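PDB 3KBB: phosphorylated carbohydrates phosphatase TM_1254 from Thermotoga maritima msb8, which removes phosphate from several phosphorylated sugars, among them erythrose 4-phosphate, fructose 6-phosphate, 2-deoxyglucose 6-phosphate and mannose 6-phosphate, with the help of a divalent metal ion. Local coordinates for residues Arg24-Ser29 / Glu65-Arg70. Sequence-based numbering, arbitrary orientation.
Sequences RRVAES and ENFKKR
In the helical cap domain of this HAD-superfamily phosphatase, helix 19-29 meets helix 64-82 through Ser29 with Arg70 and Val26 with Phe67. The segment axes pass 10.7 Å apart with their directions at 129°, and the CA atoms of Val26 and Arg70 are the nearest pair between the segments. Arg70 grips Ser29 side-on: NH2 and NE both donate to Ser29 OG, at 3.0 and 3.1 Å, and the oxygen lies near the guanidinium plane. Arginine suits the place because its long chain, bent at chi2 and chi3, turns two adjacent N-H groups on one guanidinium edge to a single oxygen. Ser29 OG also donates to Val26 O one turn back, at 2.6 Å and on a lone pair in the carbonyl plane; a hydroxyl can give one bond while accepting two. Replacing Ser29 with an alanine removes the shared acceptor and is likely to set the guanidinium freer to turn. Beside this polar grip, Val26 CG1, anti to the backbone N (chi1 174°), lies 3.6 Å from Phe67 CE1, the side chains crossing at about a right angle; the longer phenylalanine reaches across to the short, branched valine. Tyr30 makes a cation-pi contact with Arg70. The Val26 side chain also rests on Glu74, farther along helix 64-82, and Phe67 packs on Leu54 and Met55 of helix 47-57, joining three cap helices well away from the parallel sheet whose strand 3-7 ends at the probable nucleophile, Asp7.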
# COMPACT_ATOMS: atom_id res chain seq x y z
N ARG A 24 18.53 8.16 -1.60
CA ARG A 24 19.56 9.15 -1.23
C ARG A 24 20.67 8.51 -0.40
O ARG A 24 21.86 8.75 -0.65
CB ARG A 24 18.92 10.35 -0.51
CG ARG A 24 19.84 11.60 -0.40
CD ARG A 24 19.44 12.53 0.75
NE ARG A 24 19.58 11.86 2.03
CZ ARG A 24 20.73 11.70 2.69
NH1 ARG A 24 21.86 12.24 2.20
NH2 ARG A 24 20.73 11.06 3.84
N ARG A 25 20.30 7.68 0.58
CA ARG A 25 21.28 6.93 1.37
C ARG A 25 22.11 5.93 0.55
O ARG A 25 23.31 5.76 0.81
CB ARG A 25 20.59 6.17 2.50
CG ARG A 25 20.14 7.09 3.62
CD ARG A 25 19.57 6.27 4.80
NE ARG A 25 18.86 7.09 5.78
CZ ARG A 25 18.59 6.68 7.01
NH1 ARG A 25 18.96 5.46 7.42
NH2 ARG A 25 17.93 7.48 7.85
N VAL A 26 21.46 5.26 -0.40
CA VAL A 26 22.19 4.37 -1.30
C VAL A 26 23.27 5.16 -2.03
O VAL A 26 24.45 4.78 -1.98
CB VAL A 26 21.27 3.71 -2.33
CG1 VAL A 26 22.09 2.90 -3.35
CG2 VAL A 26 20.27 2.85 -1.62
N ALA A 27 22.86 6.27 -2.66
CA ALA A 27 23.79 7.10 -3.44
C ALA A 27 24.92 7.55 -2.52
O ALA A 27 26.11 7.49 -2.88
CB ALA A 27 23.06 8.27 -4.01
N GLU A 28 24.54 8.03 -1.32
CA GLU A 28 25.51 8.52 -0.35
C GLU A 28 26.51 7.43 0.06
O GLU A 28 27.70 7.71 0.27
CB GLU A 28 24.76 9.08 0.88
CG GLU A 28 25.62 9.46 2.03
CD GLU A 28 24.84 10.07 3.16
OE1 GLU A 28 24.36 11.21 3.01
OE2 GLU A 28 24.72 9.41 4.18
N SER A 29 26.05 6.19 0.15
CA SER A 29 26.93 5.08 0.53
C SER A 29 28.02 4.84 -0.54
O SER A 29 29.06 4.25 -0.23
CB SER A 29 26.14 3.77 0.84
OG SER A 29 25.70 3.13 -0.34
N GLU A 65 23.72 -6.79 -8.68
CA GLU A 65 23.40 -7.64 -7.55
C GLU A 65 23.78 -6.94 -6.24
O GLU A 65 22.97 -6.90 -5.30
CB GLU A 65 24.13 -8.99 -7.68
CG GLU A 65 24.20 -9.77 -6.39
CD GLU A 65 24.66 -11.22 -6.58
OE1 GLU A 65 25.14 -11.57 -7.67
OE2 GLU A 65 24.54 -11.99 -5.61
N ASN A 66 25.00 -6.41 -6.19
CA ASN A 66 25.48 -5.67 -5.03
C ASN A 66 24.66 -4.40 -4.79
O ASN A 66 24.32 -4.07 -3.65
CB ASN A 66 26.96 -5.34 -5.19
CG ASN A 66 27.88 -6.50 -4.81
OD1 ASN A 66 27.46 -7.45 -4.12
ND2 ASN A 66 29.14 -6.42 -5.23
N PHE A 67 24.34 -3.70 -5.88
CA PHE A 67 23.55 -2.47 -5.80
C PHE A 67 22.17 -2.75 -5.20
O PHE A 67 21.75 -2.07 -4.26
CB PHE A 67 23.42 -1.83 -7.18
CG PHE A 67 22.77 -0.46 -7.15
CD1 PHE A 67 23.50 0.66 -6.72
CD2 PHE A 67 21.45 -0.29 -7.55
CE1 PHE A 67 22.91 1.92 -6.70
CE2 PHE A 67 20.84 0.97 -7.53
CZ PHE A 67 21.57 2.08 -7.10
N LYS A 68 21.49 -3.75 -5.75
CA LYS A 68 20.14 -4.15 -5.29
C LYS A 68 20.14 -4.51 -3.82
O LYS A 68 19.19 -4.21 -3.11
CB LYS A 68 19.60 -5.31 -6.12
CG LYS A 68 19.08 -4.89 -7.47
CD LYS A 68 18.36 -6.04 -8.20
CE LYS A 68 19.34 -6.93 -8.94
NZ LYS A 68 18.67 -7.96 -9.81
N LYS A 69 21.23 -5.14 -3.37
CA LYS A 69 21.38 -5.50 -1.97
C LYS A 69 21.46 -4.24 -1.09
O LYS A 69 20.91 -4.20 0.00
CB LYS A 69 22.61 -6.39 -1.77
CG LYS A 69 22.77 -6.88 -0.32
CD LYS A 69 23.89 -7.89 -0.14
CE LYS A 69 24.02 -8.28 1.33
NZ LYS A 69 24.76 -9.56 1.50
N ARG A 70 22.18 -3.23 -1.58
CA ARG A 70 22.36 -1.98 -0.84
C ARG A 70 21.03 -1.24 -0.75
O ARG A 70 20.68 -0.70 0.29
CB ARG A 70 23.40 -1.10 -1.53
CG ARG A 70 24.82 -1.63 -1.45
CD ARG A 70 25.54 -1.21 -0.17
NE ARG A 70 26.26 0.04 -0.34
CZ ARG A 70 27.45 0.18 -0.91
NH1 ARG A 70 28.09 -0.87 -1.42
NH2 ARG A 70 28.00 1.37 -1.00